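Local coordinates for reticulocyte-binding protein 2a (Plasmodium vivax, PDB 4Z8N) that probably helps the malaria parasite recognise and invade red blood cells, the modelled fragment being its helical erythrocyte-binding domain, at residues 64-69 with 120-125; 8-13 with 113-118; 26-31 with 58-63. All coordinates share one frame; numbering follows the deposited sequence.

Contact 1: 64-69 with 120-125; sequences QNQINS and ESYTDR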
loop_
_atom_site.group_PDB
_atom_site.type_symbol
_atom_site.label_atom_id
_atom_site.label_comp_id
_atom_site.label_asym_id
_atom_site.label_seq_id
_atom_site.Cartn_x
_atom_site.Cartn_y
_atom_site.Cartn_z
ATOM N N GLN A 64 -12.183 10.728 0.635
ATOM C CA GLN A 64 -12.043 10.666 2.084
ATOM C C GLN A 64 -13.386 10.414 2.763
ATOM O O GLN A 64 -13.471 9.645 3.722
ATOM C CB GLN A 64 -11.417 11.959 2.609
ATOM C CG GLN A 64 -10.701 11.804 3.937
ATOM C CD GLN A 64 -9.349 12.490 3.947
ATOM O OE1 GLN A 64 -9.107 13.420 3.176
ATOM N NE2 GLN A 64 -8.460 12.032 4.820
ATOM N N ASN A 65 -14.434 11.062 2.261
ATOM C CA ASN A 65 -15.778 10.864 2.790
ATOM C C ASN A 65 -16.266 9.440 2.559
ATOM O O ASN A 65 -16.916 8.849 3.422
ATOM C CB ASN A 65 -16.760 11.858 2.166
ATOM C CG ASN A 65 -16.477 13.289 2.575
ATOM O OD1 ASN A 65 -15.924 13.543 3.644
ATOM N ND2 ASN A 65 -16.857 14.234 1.723
ATOM N N GLN A 66 -15.950 8.894 1.388
ATOM C CA GLN A 66 -16.315 7.520 1.072
ATOM C C GLN A 66 -15.627 6.544 2.024
ATOM O O GLN A 66 -16.264 5.631 2.550
ATOM C CB GLN A 66 -15.959 7.184 -0.377
ATOM C CG GLN A 66 -16.248 5.740 -0.754
ATOM C CD GLN A 66 -16.011 5.460 -2.223
ATOM O OE1 GLN A 66 -16.361 6.267 -3.085
ATOM N NE2 GLN A 66 -15.411 4.312 -2.516
ATOM N N ILE A 67 -14.331 6.747 2.246
ATOM C CA ILE A 67 -13.565 5.909 3.162
ATOM C C ILE A 67 -14.127 6.012 4.577
ATOM O O ILE A 67 -14.179 5.022 5.308
ATOM C CB ILE A 67 -12.070 6.293 3.176
ATOM C CG1 ILE A 67 -11.476 6.185 1.772
ATOM C CG2 ILE A 67 -11.292 5.394 4.127
ATOM C CD1 ILE A 67 -11.437 4.774 1.236
ATOM N N ASN A 68 -14.561 7.213 4.951
ATOM C CA ASN A 68 -15.160 7.436 6.262
ATOM C C ASN A 68 -16.472 6.677 6.435
ATOM O O ASN A 68 -16.824 6.278 7.544
ATOM C CB ASN A 68 -15.394 8.930 6.502
ATOM C CG ASN A 68 -14.102 9.701 6.671
ATOM O OD1 ASN A 68 -13.050 9.120 6.942
ATOM N ND2 ASN A 68 -14.175 11.020 6.521
ATOM N N SER A 69 -17.192 6.481 5.336
ATOM C CA SER A 69 -18.463 5.767 5.376
ATOM C C SER A 69 -18.249 4.259 5.487
ATOM O O SER A 69 -19.186 3.511 5.766
ATOM C CB SER A 69 -19.300 6.086 4.134
ATOM O OG SER A 69 -18.679 5.588 2.961
ATOM N N GLU A 120 -13.485 3.576 -10.595
ATOM C CA GLU A 120 -13.406 3.894 -12.007
ATOM C C GLU A 120 -13.663 5.367 -12.280
ATOM O O GLU A 120 -12.967 5.994 -13.084
ATOM C CB GLU A 120 -14.413 3.045 -12.759
ATOM C CG GLU A 120 -14.320 3.145 -14.237
ATOM C CD GLU A 120 -15.159 2.083 -14.905
ATOM O OE1 GLU A 120 -16.396 2.239 -14.981
ATOM O OE2 GLU A 120 -14.575 1.059 -15.312
ATOM N N SER A 121 -14.684 5.900 -11.618
ATOM C CA SER A 121 -15.015 7.312 -11.708
ATOM C C SER A 121 -13.886 8.157 -11.125
ATOM O O SER A 121 -13.543 9.207 -11.667
ATOM C CB SER A 121 -16.329 7.598 -10.983
ATOM O OG SER A 121 -17.395 6.860 -11.554
ATOM N N TYR A 122 -13.310 7.685 -10.023
ATOM C CA TYR A 122 -12.182 8.365 -9.392
ATOM C C TYR A 122 -10.962 8.412 -10.308
ATOM O O TYR A 122 -10.349 9.464 -10.482
ATOM C CB TYR A 122 -11.813 7.683 -8.073
ATOM C CG TYR A 122 -12.827 7.889 -6.974
ATOM C CD1 TYR A 122 -13.668 8.994 -6.978
ATOM C CD2 TYR A 122 -12.940 6.984 -5.926
ATOM C CE1 TYR A 122 -14.597 9.190 -5.975
ATOM C CE2 TYR A 122 -13.868 7.172 -4.916
ATOM C CZ TYR A 122 -14.693 8.278 -4.948
ATOM O OH TYR A 122 -15.618 8.477 -3.948
ATOM N N THR A 123 -10.617 7.264 -10.885
ATOM C CA THR A 123 -9.481 7.157 -11.798
ATOM C C THR A 123 -9.651 8.056 -13.024
ATOM O O THR A 123 -8.692 8.673 -13.492
ATOM C CB THR A 123 -9.279 5.701 -12.263
ATOM O OG1 THR A 123 -9.067 4.860 -11.123
ATOM C CG2 THR A 123 -8.086 5.588 -13.202
ATOM N N ASP A 124 -10.878 8.125 -13.535
ATOM C CA ASP A 124 -11.186 8.947 -14.701
ATOM C C ASP A 124 -10.922 10.425 -14.434
ATOM O O ASP A 124 -10.356 11.122 -15.272
ATOM C CB ASP A 124 -12.641 8.748 -15.131
ATOM C CG ASP A 124 -12.882 7.390 -15.766
ATOM O OD1 ASP A 124 -11.927 6.587 -15.838
ATOM O OD2 ASP A 124 -14.028 7.125 -16.192
ATOM N N ARG A 125 -11.328 10.895 -13.260
ATOM C CA ARG A 125 -11.137 12.294 -12.894
ATOM C C ARG A 125 -9.666 12.627 -12.695
ATOM O O ARG A 125 -9.218 13.716 -13.049
ATOM C CB ARG A 125 -11.920 12.631 -11.629
ATOM C CG ARG A 125 -13.419 12.511 -11.783
ATOM C CD ARG A 125 -14.093 12.795 -10.464
ATOM N NE ARG A 125 -13.873 14.176 -10.043
ATOM C CZ ARG A 125 -14.207 14.652 -8.850
ATOM N NH1 ARG A 125 -14.755 13.850 -7.952
ATOM N NH2 ARG A 125 -13.977 15.922 -8.547
#

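Contact 2: 8-13 with 113-118; sequences LDFSNS and NCVQAN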
loop_
_atom_site.group_PDB
_atom_site.type_symbol
_atom_site.label_atom_id
_atom_site.label_comp_id
_atom_site.label_asym_id
_atom_site.label_seq_id
_atom_site.Cartn_x
_atom_site.Cartn_y
_atom_site.Cartn_z
ATOM N N LEU A 8 -3.864 -3.233 5.332
ATOM C CA LEU A 8 -4.916 -3.609 4.395
ATOM C C LEU A 8 -5.039 -2.644 3.221
ATOM O O LEU A 8 -5.654 -1.586 3.324
ATOM C CB LEU A 8 -6.264 -3.726 5.110
ATOM C CG LEU A 8 -7.387 -4.278 4.225
ATOM C CD1 LEU A 8 -6.989 -5.613 3.605
ATOM C CD2 LEU A 8 -8.683 -4.415 5.006
ATOM N N ASP A 9 -4.441 -3.034 2.104
ATOM C CA ASP A 9 -4.614 -2.344 0.836
ATOM C C ASP A 9 -5.143 -3.355 -0.171
ATOM O O ASP A 9 -5.082 -4.557 0.075
ATOM C CB ASP A 9 -3.299 -1.729 0.354
ATOM C CG ASP A 9 -2.795 -0.635 1.274
ATOM O OD1 ASP A 9 -3.632 0.081 1.864
ATOM O OD2 ASP A 9 -1.563 -0.487 1.408
ATOM N N PHE A 10 -5.657 -2.880 -1.300
ATOM C CA PHE A 10 -6.221 -3.787 -2.295
ATOM C C PHE A 10 -5.563 -3.626 -3.660
ATOM O O PHE A 10 -5.631 -2.562 -4.276
ATOM C CB PHE A 10 -7.731 -3.569 -2.410
ATOM C CG PHE A 10 -8.457 -3.728 -1.108
ATOM C CD1 PHE A 10 -8.678 -4.989 -0.572
ATOM C CD2 PHE A 10 -8.906 -2.619 -0.410
ATOM C CE1 PHE A 10 -9.336 -5.139 0.631
ATOM C CE2 PHE A 10 -9.566 -2.762 0.795
ATOM C CZ PHE A 10 -9.785 -4.023 1.316
ATOM N N SER A 11 -4.919 -4.692 -4.121
ATOM C CA SER A 11 -4.333 -4.716 -5.456
ATOM C C SER A 11 -5.290 -5.404 -6.422
ATOM O O SER A 11 -6.305 -5.961 -6.001
ATOM C CB SER A 11 -2.980 -5.426 -5.441
ATOM O OG SER A 11 -2.184 -5.016 -6.540
ATOM N N ASN A 12 -4.978 -5.373 -7.714
ATOM C CA ASN A 12 -5.883 -5.966 -8.692
ATOM C C ASN A 12 -5.228 -6.482 -9.967
ATOM O O ASN A 12 -4.034 -6.790 -10.002
ATOM C CB ASN A 12 -6.972 -4.956 -9.074
ATOM C CG ASN A 12 -6.428 -3.753 -9.839
ATOM O OD1 ASN A 12 -5.223 -3.626 -10.066
ATOM N ND2 ASN A 12 -7.327 -2.870 -10.251
ATOM N N SER A 13 -6.054 -6.568 -11.006
ATOM C CA SER A 13 -5.645 -6.977 -12.342
ATOM C C SER A 13 -4.417 -6.221 -12.841
ATOM O O SER A 13 -3.397 -6.825 -13.169
ATOM C CB SER A 13 -6.805 -6.771 -13.321
ATOM O OG SER A 13 -7.524 -5.586 -13.011
ATOM N N ASN A 113 -15.302 -3.830 -1.197
ATOM C CA ASN A 113 -16.198 -3.237 -2.185
ATOM C C ASN A 113 -16.590 -1.810 -1.826
ATOM O O ASN A 113 -16.739 -0.959 -2.703
ATOM C CB ASN A 113 -17.451 -4.096 -2.352
ATOM C CG ASN A 113 -17.175 -5.385 -3.097
ATOM O OD1 ASN A 113 -16.247 -5.463 -3.902
ATOM N ND2 ASN A 113 -17.984 -6.404 -2.838
ATOM N N CYS A 114 -16.764 -1.558 -0.534
ATOM C CA CYS A 114 -17.078 -0.221 -0.047
ATOM C C CYS A 114 -15.905 0.719 -0.321
ATOM O O CYS A 114 -16.092 1.882 -0.676
ATOM C CB CYS A 114 -17.409 -0.262 1.448
ATOM S SG CYS A 114 -17.737 1.343 2.213
ATOM N N VAL A 115 -14.694 0.196 -0.163
ATOM C CA VAL A 115 -13.477 0.967 -0.394
ATOM C C VAL A 115 -13.220 1.167 -1.888
ATOM O O VAL A 115 -12.884 2.267 -2.329
ATOM C CB VAL A 115 -12.257 0.279 0.256
ATOM C CG1 VAL A 115 -10.958 0.937 -0.188
ATOM C CG2 VAL A 115 -12.385 0.303 1.772
ATOM N N GLN A 116 -13.395 0.104 -2.665
ATOM C CA GLN A 116 -13.138 0.159 -4.101
ATOM C C GLN A 116 -14.312 0.720 -4.900
ATOM O O GLN A 116 -14.264 0.755 -6.128
ATOM C CB GLN A 116 -12.785 -1.230 -4.634
ATOM C CG GLN A 116 -11.366 -1.678 -4.343
ATOM C CD GLN A 116 -11.045 -3.008 -4.992
ATOM O OE1 GLN A 116 -11.946 -3.756 -5.375
ATOM N NE2 GLN A 116 -9.758 -3.308 -5.131
ATOM N N ALA A 117 -15.368 1.146 -4.212
ATOM C CA ALA A 117 -16.519 1.730 -4.893
ATOM C C ALA A 117 -16.108 3.016 -5.607
ATOM O O ALA A 117 -15.267 3.766 -5.108
ATOM C CB ALA A 117 -17.646 1.999 -3.908
ATOM N N ASN A 118 -16.687 3.242 -6.786
ATOM C CA ASN A 118 -16.409 4.430 -7.598
ATOM C C ASN A 118 -14.948 4.542 -8.040
ATOM O O ASN A 118 -14.506 5.614 -8.454
ATOM C CB ASN A 118 -16.806 5.696 -6.837
ATOM C CG ASN A 118 -18.223 5.637 -6.310
ATOM O OD1 ASN A 118 -19.164 5.365 -7.057
ATOM N ND2 ASN A 118 -18.382 5.883 -5.014
#

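Contact 3: 26-31 with 58-63; sequences VQMNYF and PLMSSI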
loop_
_atom_site.group_PDB
_atom_site.type_symbol
_atom_site.label_atom_id
_atom_site.label_comp_id
_atom_site.label_asym_id
_atom_site.label_seq_id
_atom_site.Cartn_x
_atom_site.Cartn_y
_atom_site.Cartn_z
ATOM N N VAL A 26 -2.355 6.530 -5.816
ATOM C CA VAL A 26 -0.989 6.975 -6.074
ATOM C C VAL A 26 -0.964 8.246 -6.931
ATOM O O VAL A 26 -0.047 9.056 -6.809
ATOM C CB VAL A 26 -0.150 5.860 -6.750
ATOM C CG1 VAL A 26 -0.680 5.542 -8.144
ATOM C CG2 VAL A 26 1.322 6.249 -6.801
ATOM N N GLN A 27 -1.978 8.428 -7.774
ATOM C CA GLN A 27 -2.090 9.634 -8.597
ATOM C C GLN A 27 -2.146 10.891 -7.731
ATOM O O GLN A 27 -1.600 11.933 -8.096
ATOM C CB GLN A 27 -3.332 9.571 -9.495
ATOM C CG GLN A 27 -3.308 8.473 -10.559
ATOM C CD GLN A 27 -4.042 7.214 -10.125
ATOM O OE1 GLN A 27 -3.834 6.705 -9.023
ATOM N NE2 GLN A 27 -4.910 6.707 -10.995
ATOM N N MET A 28 -2.813 10.785 -6.585
ATOM C CA MET A 28 -2.965 11.915 -5.675
ATOM C C MET A 28 -1.617 12.287 -5.083
ATOM O O MET A 28 -1.320 13.461 -4.869
ATOM C CB MET A 28 -3.969 11.588 -4.565
ATOM C CG MET A 28 -5.332 11.139 -5.082
ATOM S SD MET A 28 -6.188 12.408 -6.041
ATOM C CE MET A 28 -6.798 13.470 -4.741
ATOM N N ASN A 29 -0.805 11.269 -4.821
ATOM C CA ASN A 29 0.556 11.475 -4.362
ATOM C C ASN A 29 1.371 12.175 -5.444
ATOM O O ASN A 29 2.162 13.074 -5.165
ATOM C CB ASN A 29 1.199 10.139 -3.991
ATOM C CG ASN A 29 2.333 10.295 -3.002
ATOM O OD1 ASN A 29 3.343 10.935 -3.293
ATOM N ND2 ASN A 29 2.178 9.698 -1.828
ATOM N N TYR A 30 1.156 11.752 -6.684
ATOM C CA TYR A 30 1.839 12.328 -7.834
ATOM C C TYR A 30 1.495 13.809 -8.015
ATOM O O TYR A 30 2.376 14.632 -8.271
ATOM C CB TYR A 30 1.487 11.536 -9.098
ATOM C CG TYR A 30 1.939 12.181 -10.388
ATOM C CD1 TYR A 30 3.260 12.092 -10.806
ATOM C CD2 TYR A 30 1.040 12.866 -11.197
ATOM C CE1 TYR A 30 3.678 12.676 -11.983
ATOM C CE2 TYR A 30 1.449 13.455 -12.380
ATOM C CZ TYR A 30 2.768 13.356 -12.766
ATOM O OH TYR A 30 3.184 13.935 -13.939
ATOM N N PHE A 31 0.216 14.147 -7.872
ATOM C CA PHE A 31 -0.227 15.526 -8.044
ATOM C C PHE A 31 0.375 16.438 -6.978
ATOM O O PHE A 31 0.639 17.615 -7.233
ATOM C CB PHE A 31 -1.756 15.606 -8.009
ATOM C CG PHE A 31 -2.426 14.883 -9.143
ATOM C CD1 PHE A 31 -1.822 14.808 -10.389
ATOM C CD2 PHE A 31 -3.655 14.269 -8.961
ATOM C CE1 PHE A 31 -2.435 14.141 -11.438
ATOM C CE2 PHE A 31 -4.274 13.598 -10.005
ATOM C CZ PHE A 31 -3.663 13.535 -11.245
ATOM N N PRO A 58 -11.368 18.860 -4.136
ATOM C CA PRO A 58 -12.716 18.296 -3.987
ATOM C C PRO A 58 -12.748 16.788 -4.225
ATOM O O PRO A 58 -13.547 16.086 -3.605
ATOM C CB PRO A 58 -13.528 19.029 -5.060
ATOM C CG PRO A 58 -12.774 20.282 -5.319
ATOM C CD PRO A 58 -11.335 19.901 -5.180
ATOM N N LEU A 59 -11.887 16.302 -5.115
ATOM C CA LEU A 59 -11.801 14.872 -5.393
ATOM C C LEU A 59 -11.327 14.105 -4.164
ATOM O O LEU A 59 -11.897 13.073 -3.811
ATOM C CB LEU A 59 -10.866 14.603 -6.575
ATOM C CG LEU A 59 -10.601 13.128 -6.896
ATOM C CD1 LEU A 59 -11.893 12.396 -7.224
ATOM C CD2 LEU A 59 -9.606 12.993 -8.035
ATOM N N MET A 60 -10.285 14.618 -3.514
ATOM C CA MET A 60 -9.755 14.000 -2.302
ATOM C C MET A 60 -10.810 13.970 -1.199
ATOM O O MET A 60 -10.921 12.994 -0.456
ATOM C CB MET A 60 -8.506 14.742 -1.814
ATOM C CG MET A 60 -7.935 14.191 -0.518
ATOM S SD MET A 60 -7.368 12.480 -0.686
ATOM C CE MET A 60 -5.726 12.710 -1.368
ATOM N N SER A 61 -11.586 15.045 -1.103
ATOM C CA SER A 61 -12.637 15.142 -0.100
ATOM C C SER A 61 -13.712 14.082 -0.327
ATOM O O SER A 61 -14.200 13.471 0.621
ATOM C CB SER A 61 -13.257 16.540 -0.109
ATOM O OG SER A 61 -12.304 17.519 0.270
ATOM N N SER A 62 -14.067 13.863 -1.589
ATOM C CA SER A 62 -15.073 12.866 -1.941
ATOM C C SER A 62 -14.585 11.453 -1.627
ATOM O O SER A 62 -15.350 10.614 -1.150
ATOM C CB SER A 62 -15.444 12.978 -3.420
ATOM O OG SER A 62 -16.023 14.241 -3.704
ATOM N N ILE A 63 -13.309 11.200 -1.899
ATOM C CA ILE A 63 -12.695 9.916 -1.585
ATOM C C ILE A 63 -12.645 9.705 -0.076
ATOM O O ILE A 63 -13.025 8.649 0.427
ATOM C CB ILE A 63 -11.270 9.814 -2.161
ATOM C CG1 ILE A 63 -11.305 9.903 -3.687
ATOM C CG2 ILE A 63 -10.599 8.519 -1.717
ATOM C CD1 ILE A 63 -9.933 9.924 -4.327
#

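Contact 1: 64-69 with 120-125
The Tyr-122 ring takes Gln-66 OE1 at its edge, close to the ring plane, while Ile-63 and the carbonyl of Ala-117 both pack near CE2. The amide plane of Gln-66 is turned 30° from the ring, so the two groups neither stack nor stand crosswise. Tyr-122 OH donates to OE1 in a very short hydrogen bond of 2.5 Å, and the same OH passes 3.8 Å from Gln-66 CB. This pair joins helix 42-69 to helix 119-136 in the largely helical erythrocyte-binding domain, of the Rh5 coiled-coil family, with the Gln-66 and Tyr-122 CA atoms 11.3 Å apart. A span of that size needs two long side chains: Gln-66 runs straight out, chi1 177° and chi2 175°, and meets the tyrosine hydroxyl. Glutamine suits the place because its amide both accepts and donates. OE1 also receives Asn-118 ND2, and NE2 gives hydrogen bonds to the carbonyls of Cys-114 and Ala-117, which fixes the rotation of the amide and ties down the turn leading into helix 119-136. Near the start of that helix, Glu-120 is a calcium ligand in a structure of this protein, though the ion is absent from this chain.

Contact 2: 8-13 with 113-118
Phe-10 sits in the first strand of a small antiparallel beta-hairpin, 9-11 with 17-19, and reaches from it to the last turn of helix 94-115 and the residue just beyond. At its root, CB is 3.4 Å from Gln-116 NE2, a van der Waals approach and not a polar one. With CG beside the backbone N (chi1 -56°), the ring swings away from the glutamine amide and leans on Val-115. On that side of the ring CD2 lies 4.1 Å from Val-115 CG1, and further out CE2 touches both CG1 and CB of the same valine. The two side chains meet at about a right angle, the methyl approaching the ring obliquely. A flat aromatic and a compact branched residue fill this buried junction well, whereas Gln-116 lies nearer the surface, its aliphatic stem extended (chi2 -175°) to bring the amide to the hairpin, where it also touches Ile-18. Strand alternation turns Asp-9 the other way, to a salt bridge with Arg-269 and a hydrogen bond with His-221. Beside Val-115, Cys-114 is joined to Cys-70 by a disulfide. Gln-116 NE2 stays 4.4 Å from Ser-11 O, too far for a hydrogen bond.

Contact 3: 26-31 with 58-63
Met-28 and Met-60 mark the closest backbone approach of two helical segments, with their CA atoms 7.9 Å apart. Residues 26-31 belong to helix 26-37, while residues 58-63 continue helix 42-69 past a kink at Pro-58, whose ring nitrogen has no hydrogen to give to the preceding turn. The carbonyl of Pro-58 is nonetheless well used: it accepts from Ser-62 N, and Ser-62 OG bonds to it at 3.1 Å from the opposite face of the carbonyl plane, a common way for a serine to turn its hydroxyl back onto its own helix.

Between the helices the contact is wholly apolar, and Met-28 carries most of it. Its chain leaves beside the backbone N (chi1 -55°) and bends again at chi2 and chi3, so that its terminal methyl comes against the flank of the facing helix. There CE lies 3.6 Å from Met-60 CB. The two methionines run past one another in opposite directions, which brings Met-60 CE back to within 3.8 Å of Met-28 CB. Their methyls also meet directly, Met-28 CE being 3.6 Å from Met-60 CE. The short helix 26-37 is thereby packed against the long helix 42-69 in the buried interior of the helical erythrocyte-binding domain. Unbranched, flexible methionine suits such a place because it can curl to fit both a neighbouring helix and a loop; Met-60 also touches Tyr-22, Pro-23 and Phe-24.

Leu-59 supplies the second partner. Its branches divide the work, CD2 resting 4.0 Å from SD of Met-28, and CD1 turning to the ring of Tyr-122 on helix 119-136. Phe-31 stays on its own side of the contact and packs edge-to-face with Phe-129 of that same helix.

How the contacts relate
Contacts 1 and 3 lie along helix 42-69, one after the other, and both bring it against other helices; contact 2 instead sets the N-terminal hairpin on the end of helix 94-115. Contact 3 is buried and purely apolar, built from methionine and leucine. Contact 1, only partly buried, relies on a polar pair, whose glutamine amide also serves backbone carbonyls at the end of helix 94-115 and just past it. Contact 2 mixes the two, with a buried aromatic core and an amide toward the surface. Contacts 1 and 2 meet through the amide of Gln-66 and the end of helix 94-115 with the turn after it, contacts 1 and 3 through Tyr-122 with Leu-59 and Ile-63, whereas contacts 2 and 3 stay about 7 Å apart at their nearest atoms.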